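Protein SSD1 (Saccharomyces cerevisiae S288C, PDB 7AM1) binds untranslated regions of mRNAs and represses their translation, as a non-enzymatic member of the RNase II family. Local coordinates at residues A[181-191]-A[754-763]; A[887-895]-A[903-911]. All coordinates share one frame; numbering follows the deposited sequence.

Contact 1 (A[181-191]-A[754-763])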
# COMPACT_ATOMS: atom_id res chain seq x y z
N ASP A 181 15.50 -0.70 -13.79
CA ASP A 181 14.75 0.49 -13.38
C ASP A 181 13.34 0.49 -13.95
O ASP A 181 12.38 0.84 -13.26
CB ASP A 181 15.50 1.75 -13.81
CG ASP A 181 16.61 2.14 -12.86
OD1 ASP A 181 16.71 1.53 -11.77
OD2 ASP A 181 17.40 3.05 -13.21
N VAL A 182 13.19 0.12 -15.23
CA VAL A 182 11.87 0.15 -15.84
C VAL A 182 10.91 -0.74 -15.05
O VAL A 182 9.73 -0.39 -14.86
CB VAL A 182 11.94 -0.28 -17.32
CG1 VAL A 182 10.55 -0.30 -17.94
CG2 VAL A 182 12.83 0.68 -18.11
N GLU A 183 11.39 -1.88 -14.57
CA GLU A 183 10.53 -2.76 -13.78
C GLU A 183 10.31 -2.20 -12.38
O GLU A 183 9.17 -2.07 -11.92
CB GLU A 183 11.13 -4.17 -13.71
CG GLU A 183 11.17 -4.88 -15.05
CD GLU A 183 11.80 -6.26 -14.95
OE1 GLU A 183 12.72 -6.43 -14.13
OE2 GLU A 183 11.34 -7.17 -15.66
N VAL A 184 11.39 -1.88 -11.66
CA VAL A 184 11.24 -1.44 -10.28
C VAL A 184 10.42 -0.16 -10.21
O VAL A 184 9.49 -0.04 -9.40
CB VAL A 184 12.62 -1.26 -9.62
CG1 VAL A 184 12.45 -0.61 -8.25
CG2 VAL A 184 13.32 -2.60 -9.47
N GLU A 185 10.75 0.82 -11.05
CA GLU A 185 10.02 2.08 -11.02
C GLU A 185 8.62 1.94 -11.62
O GLU A 185 7.68 2.58 -11.14
CB GLU A 185 10.80 3.16 -11.78
CG GLU A 185 12.15 3.49 -11.19
CD GLU A 185 12.92 4.48 -12.04
OE1 GLU A 185 12.42 4.85 -13.12
OE2 GLU A 185 14.02 4.90 -11.63
N GLY A 186 8.46 1.10 -12.64
CA GLY A 186 7.25 1.07 -13.42
C GLY A 186 6.17 0.13 -12.91
O GLY A 186 5.00 0.30 -13.26
N GLN A 187 6.54 -0.85 -12.09
CA GLN A 187 5.59 -1.87 -11.67
C GLN A 187 4.89 -1.54 -10.35
O GLN A 187 4.12 -2.36 -9.84
CB GLN A 187 6.32 -3.22 -11.57
CG GLN A 187 6.73 -3.72 -12.96
CD GLN A 187 7.55 -4.98 -12.93
OE1 GLN A 187 8.21 -5.28 -11.94
NE2 GLN A 187 7.53 -5.73 -14.03
N SER A 188 5.09 -0.34 -9.82
CA SER A 188 4.35 0.13 -8.66
C SER A 188 3.78 1.51 -8.96
O SER A 188 4.20 2.20 -9.89
CB SER A 188 5.23 0.18 -7.40
OG SER A 188 6.28 1.13 -7.56
N LEU A 189 2.79 1.92 -8.16
CA LEU A 189 2.11 3.18 -8.42
C LEU A 189 3.01 4.37 -8.10
O LEU A 189 3.11 5.32 -8.89
CB LEU A 189 0.81 3.24 -7.62
CG LEU A 189 -0.19 2.14 -7.99
CD1 LEU A 189 -1.31 2.08 -6.97
CD2 LEU A 189 -0.74 2.35 -9.41
N LEU A 190 3.68 4.33 -6.95
CA LEU A 190 4.61 5.36 -6.52
C LEU A 190 6.04 4.83 -6.65
O LEU A 190 6.27 3.71 -7.12
CB LEU A 190 4.31 5.79 -5.08
CG LEU A 190 2.85 6.15 -4.78
CD1 LEU A 190 2.69 6.56 -3.31
CD2 LEU A 190 2.32 7.25 -5.70
N LEU A 191 7.01 5.65 -6.24
CA LEU A 191 8.42 5.29 -6.29
C LEU A 191 8.93 4.98 -4.89
O LEU A 191 8.75 5.78 -3.97
CB LEU A 191 9.27 6.41 -6.88
CG LEU A 191 9.13 6.72 -8.37
CD1 LEU A 191 9.99 7.94 -8.71
CD2 LEU A 191 9.54 5.52 -9.21
N GLY A 754 -2.88 9.06 -9.48
CA GLY A 754 -2.29 8.53 -8.27
C GLY A 754 -1.00 7.77 -8.50
O GLY A 754 -0.80 6.71 -7.90
N ILE A 755 -0.13 8.29 -9.37
CA ILE A 755 1.15 7.66 -9.64
C ILE A 755 2.27 8.69 -9.53
O ILE A 755 2.06 9.89 -9.69
CB ILE A 755 1.20 6.96 -11.02
CG1 ILE A 755 0.97 7.97 -12.15
CG2 ILE A 755 0.20 5.81 -11.06
CD1 ILE A 755 1.07 7.37 -13.55
N GLU A 756 3.46 8.17 -9.26
CA GLU A 756 4.69 8.95 -9.17
C GLU A 756 5.74 8.17 -9.96
O GLU A 756 5.94 6.98 -9.70
CB GLU A 756 5.12 9.14 -7.72
CG GLU A 756 6.46 9.86 -7.55
CD GLU A 756 7.11 9.60 -6.20
OE1 GLU A 756 6.78 8.59 -5.54
OE2 GLU A 756 7.95 10.43 -5.79
N LYS A 757 6.37 8.83 -10.92
CA LYS A 757 7.31 8.17 -11.82
C LYS A 757 8.48 9.09 -12.11
O LYS A 757 8.45 10.29 -11.81
CB LYS A 757 6.62 7.73 -13.12
CG LYS A 757 5.58 6.64 -12.92
CD LYS A 757 6.22 5.28 -12.73
CE LYS A 757 5.33 4.34 -11.94
NZ LYS A 757 5.66 4.36 -10.48
N ARG A 758 9.52 8.53 -12.73
CA ARG A 758 10.78 9.22 -12.91
C ARG A 758 11.11 9.39 -14.39
O ARG A 758 11.12 8.41 -15.15
CB ARG A 758 11.91 8.45 -12.22
CG ARG A 758 13.30 9.03 -12.42
CD ARG A 758 14.27 8.46 -11.41
NE ARG A 758 13.86 8.80 -10.05
CZ ARG A 758 14.25 8.16 -8.95
NH1 ARG A 758 15.08 7.13 -9.03
NH2 ARG A 758 13.81 8.56 -7.77
N VAL A 759 11.38 10.63 -14.79
CA VAL A 759 11.88 10.94 -16.12
C VAL A 759 13.39 10.80 -16.11
O VAL A 759 14.07 11.40 -15.27
CB VAL A 759 11.46 12.35 -16.55
CG1 VAL A 759 12.07 12.69 -17.91
CG2 VAL A 759 9.94 12.48 -16.58
N HIS A 760 13.92 9.99 -17.02
CA HIS A 760 15.35 9.74 -17.12
C HIS A 760 15.94 10.49 -18.30
O HIS A 760 15.43 10.40 -19.43
CB HIS A 760 15.62 8.24 -17.26
CG HIS A 760 15.21 7.45 -16.06
ND1 HIS A 760 16.02 7.30 -14.95
CD2 HIS A 760 14.06 6.79 -15.78
CE1 HIS A 760 15.39 6.57 -14.05
NE2 HIS A 760 14.20 6.25 -14.53
N GLY A 761 17.03 11.23 -18.05
CA GLY A 761 17.66 11.98 -19.12
C GLY A 761 18.14 11.09 -20.25
O GLY A 761 18.09 11.47 -21.42
N ASP A 762 18.62 9.88 -19.92
CA ASP A 762 19.14 8.97 -20.93
C ASP A 762 18.04 8.30 -21.74
O ASP A 762 18.34 7.39 -22.52
CB ASP A 762 20.04 7.91 -20.28
CG ASP A 762 19.29 7.01 -19.33
OD1 ASP A 762 18.04 7.01 -19.35
OD2 ASP A 762 19.96 6.29 -18.56
N GLN A 763 16.79 8.69 -21.56
CA GLN A 763 15.71 8.24 -22.43
C GLN A 763 15.09 9.40 -23.21
O GLN A 763 14.09 9.21 -23.90
CB GLN A 763 14.65 7.49 -21.62
CG GLN A 763 15.17 6.15 -21.11
CD GLN A 763 14.16 5.40 -20.27
OE1 GLN A 763 13.52 5.97 -19.39
NE2 GLN A 763 14.02 4.11 -20.54
O HOH W 1 9.61 5.69 -13.62

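Contact 2 (A[887-895]-A[903-911])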
# COMPACT_ATOMS: atom_id res chain seq x y z
N GLN A 887 7.07 22.60 -10.27
CA GLN A 887 6.60 23.18 -11.51
C GLN A 887 5.72 22.17 -12.26
O GLN A 887 5.84 20.95 -12.07
CB GLN A 887 7.77 23.60 -12.40
N LYS A 888 4.84 22.69 -13.09
CA LYS A 888 4.03 21.85 -13.98
C LYS A 888 4.80 21.61 -15.27
O LYS A 888 5.49 22.50 -15.77
CB LYS A 888 2.68 22.51 -14.28
CG LYS A 888 1.90 22.93 -13.04
CD LYS A 888 1.45 21.70 -12.25
CE LYS A 888 0.69 22.09 -10.98
NZ LYS A 888 1.60 22.27 -9.80
N ILE A 889 4.70 20.39 -15.78
CA ILE A 889 5.45 19.99 -16.97
C ILE A 889 4.60 19.02 -17.79
O ILE A 889 3.92 18.16 -17.21
CB ILE A 889 6.79 19.35 -16.58
CG1 ILE A 889 7.59 18.96 -17.82
CG2 ILE A 889 6.57 18.13 -15.70
CD1 ILE A 889 8.96 18.39 -17.50
N PRO A 890 4.60 19.12 -19.12
CA PRO A 890 3.87 18.12 -19.92
C PRO A 890 4.65 16.81 -20.00
O PRO A 890 5.85 16.81 -20.32
CB PRO A 890 3.73 18.79 -21.29
CG PRO A 890 4.80 19.79 -21.34
CD PRO A 890 5.09 20.24 -19.95
N ILE A 891 3.96 15.71 -19.73
CA ILE A 891 4.58 14.39 -19.60
C ILE A 891 3.86 13.42 -20.52
O ILE A 891 2.63 13.37 -20.54
CB ILE A 891 4.54 13.88 -18.15
CG1 ILE A 891 5.47 14.71 -17.25
CG2 ILE A 891 4.89 12.40 -18.07
CD1 ILE A 891 6.91 14.70 -17.69
N LEU A 892 4.64 12.65 -21.28
CA LEU A 892 4.12 11.52 -22.04
C LEU A 892 4.09 10.30 -21.13
O LEU A 892 5.08 9.98 -20.47
CB LEU A 892 5.00 11.26 -23.26
CG LEU A 892 4.98 12.39 -24.30
CD1 LEU A 892 6.30 12.47 -25.05
CD2 LEU A 892 3.83 12.21 -25.27
N LEU A 893 2.94 9.63 -21.07
CA LEU A 893 2.69 8.56 -20.12
C LEU A 893 2.30 7.29 -20.87
O LEU A 893 1.42 7.32 -21.74
CB LEU A 893 1.60 8.95 -19.12
CG LEU A 893 1.10 7.86 -18.17
CD1 LEU A 893 2.20 7.42 -17.21
CD2 LEU A 893 -0.12 8.35 -17.39
N ARG A 894 2.97 6.20 -20.54
CA ARG A 894 2.77 4.91 -21.18
C ARG A 894 2.91 3.78 -20.16
O ARG A 894 3.61 3.91 -19.15
CB ARG A 894 3.78 4.68 -22.29
CG ARG A 894 3.18 4.54 -23.64
CD ARG A 894 4.30 4.45 -24.65
NE ARG A 894 4.96 3.15 -24.60
CZ ARG A 894 4.67 2.13 -25.40
NH1 ARG A 894 5.33 0.99 -25.27
NH2 ARG A 894 3.72 2.24 -26.32
N ALA A 895 2.28 2.65 -20.47
CA ALA A 895 2.51 1.38 -19.80
C ALA A 895 3.16 0.43 -20.81
O ALA A 895 2.53 0.03 -21.79
CB ALA A 895 1.20 0.79 -19.26
N CYS A 903 4.83 -2.00 -17.08
CA CYS A 903 5.74 -1.00 -16.52
C CYS A 903 5.28 0.38 -16.97
O CYS A 903 5.30 0.68 -18.17
CB CYS A 903 7.17 -1.27 -16.98
SG CYS A 903 7.78 -2.90 -16.52
N LEU A 904 4.91 1.22 -16.01
CA LEU A 904 4.61 2.60 -16.32
C LEU A 904 5.90 3.36 -16.56
O LEU A 904 6.87 3.21 -15.82
CB LEU A 904 3.84 3.25 -15.17
CG LEU A 904 2.48 2.62 -14.86
CD1 LEU A 904 1.98 3.09 -13.49
CD2 LEU A 904 1.49 2.96 -15.97
N THR A 905 5.91 4.18 -17.61
CA THR A 905 7.08 4.97 -17.95
C THR A 905 6.62 6.37 -18.34
O THR A 905 5.52 6.55 -18.87
CB THR A 905 7.89 4.35 -19.10
OG1 THR A 905 7.07 4.26 -20.27
CG2 THR A 905 8.41 2.97 -18.73
N VAL A 906 7.47 7.35 -18.08
CA VAL A 906 7.17 8.74 -18.37
C VAL A 906 8.35 9.37 -19.10
O VAL A 906 9.51 9.01 -18.87
CB VAL A 906 6.83 9.55 -17.10
CG1 VAL A 906 5.50 9.11 -16.54
CG2 VAL A 906 7.94 9.41 -16.07
N ARG A 907 8.03 10.32 -19.98
CA ARG A 907 9.02 11.11 -20.69
C ARG A 907 8.55 12.56 -20.74
O ARG A 907 7.35 12.82 -20.85
CB ARG A 907 9.25 10.58 -22.11
CG ARG A 907 9.80 9.17 -22.15
CD ARG A 907 9.60 8.54 -23.51
NE ARG A 907 10.70 7.64 -23.83
CZ ARG A 907 10.99 7.21 -25.06
NH1 ARG A 907 10.26 7.59 -26.10
NH2 ARG A 907 12.02 6.40 -25.23
N ALA A 908 9.50 13.48 -20.66
CA ALA A 908 9.19 14.89 -20.88
C ALA A 908 8.96 15.15 -22.36
O ALA A 908 9.67 14.63 -23.22
CB ALA A 908 10.32 15.78 -20.37
N LEU A 909 7.94 15.96 -22.64
CA LEU A 909 7.73 16.47 -23.99
C LEU A 909 8.89 17.38 -24.37
O LEU A 909 9.35 18.19 -23.56
CB LEU A 909 6.41 17.25 -24.03
CG LEU A 909 5.90 17.79 -25.36
CD1 LEU A 909 5.45 16.65 -26.26
CD2 LEU A 909 4.77 18.80 -25.17
N ASN A 910 9.40 17.21 -25.58
CA ASN A 910 10.44 18.10 -26.07
C ASN A 910 9.82 19.44 -26.46
O ASN A 910 9.11 19.52 -27.47
CB ASN A 910 11.16 17.48 -27.27
CG ASN A 910 12.33 18.33 -27.76
OD1 ASN A 910 12.48 19.48 -27.36
ND2 ASN A 910 13.15 17.76 -28.63
N PRO A 911 10.09 20.51 -25.71
CA PRO A 911 9.49 21.80 -26.06
C PRO A 911 10.08 22.40 -27.32
O PRO A 911 9.51 23.37 -27.85
CB PRO A 911 9.78 22.67 -24.84
CG PRO A 911 11.01 22.11 -24.25
CD PRO A 911 11.00 20.63 -24.55
O HOH W 2 8.32 18.95 -20.96

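Contact 1 (A[181-191]-A[754-763])
The ammonium of Lys757 is gripped by a cluster of backbone carbonyls where helix 175-186 ends. Its NZ bonds Glu185 O at 2.8 Å, Ser188 O at 2.7 Å and its own neighbour Glu756 O, with Leu189 O a weak fourth. Lys757 starts away from the helix, then turns at its CB-CG bond (chi2 -77°) and again at its far end, bringing its charge where the helix dipole would probably favour it. With an alanine here, the Glu185 and Ser188 carbonyls would probably lose this donor and the chain after the helix be freed to shift. Farther along, the edge of the His760 ring meets the Glu185 carboxylate, nearly coplanar: NE2 gives a straight bond (174°) to the syn lone pair of OE1 at 2.7 Å. The other oxygen, OE2, forms a longer salt bridge with Arg758 NH1 at 3.6 Å and another with Lys35, while Arg758 pairs chiefly with Asp747. Glu756 N donates to Leu189 O at 2.9 Å, and Glu756 OE1 takes Leu191 N from above its carboxylate plane; OE2 pairs with Lys629. Strand 755-760 pairs with strand 745-750; Lys757 also packs on strand 903-908, and Leu189 and Ile755 on Leu718 of helix 689-725.

Contact 2 (A[887-895]-A[903-911])
Leu892 with Arg907 and Arg894 with Thr905 form the two hydrogen-bonded pairs of this antiparallel hairpin, each joined by reciprocal backbone bonds, the shortest being Leu892 N to Arg907 O at 2.7 Å. Beyond them Leu909 N donates to Pro890 O at 3.2 Å; proline has no N-H to give, but its carbonyl can still accept. Water 2 donates to Leu909 O and weakly to Pro890 O. Supplementary CA-H...O contacts include Val906 CA to Leu892 O at 3.2 Å. Apolar packing lies mainly on the face of Ile891, Leu893, Val906 and Ala908. Ile891 turns CG1 beside its backbone N (chi1 -69°), leaving CG2 to touch Val906 CB diagonally at 3.6 Å, while Leu893, directly paired with Val906, brings CD1 to its CG1 at 3.8 Å. The beta-branched residues suit extended backbone, and small Ala908 leaves space for Ile889 CD1. Near the hairpin's open end, Pro890 and Leu909 cross at about a right angle, CG to CD2 4.0 Å. The opposite face carries Leu892 with polar Arg894, Thr905 and Arg907; Arg894 makes a salt bridge and Thr905 a hydrogen bond to Glu896. The five-stranded sheet's strand order, with the hairpin last, fits an OB fold, to which the family assigns the C-terminal region.

How the contacts relate
Contact 1 and contact 2 lie with centres 11 Å apart and involve the two outermost strands of one sheet, 755-760 and 903-908, whose side chains meet as expected where an OB barrel curls closed. Val906 CG2 packs 3.6 Å from Lys757 CB and 3.5 Å from Arg758 O. Segment 181-191 tops this seam: Gly186 O is 2.9 Å from Leu904 N, a probable hydrogen bond, and Val182 O lies 3.4 Å from Cys903 CB. The helix therefore touches both edge strands, linking a distant part of the chain to the C-terminal domain. A pentaethylene glycol, probably from the crystallisation liquor, lies about 4 Å from the Ser188 side chain in contact 1.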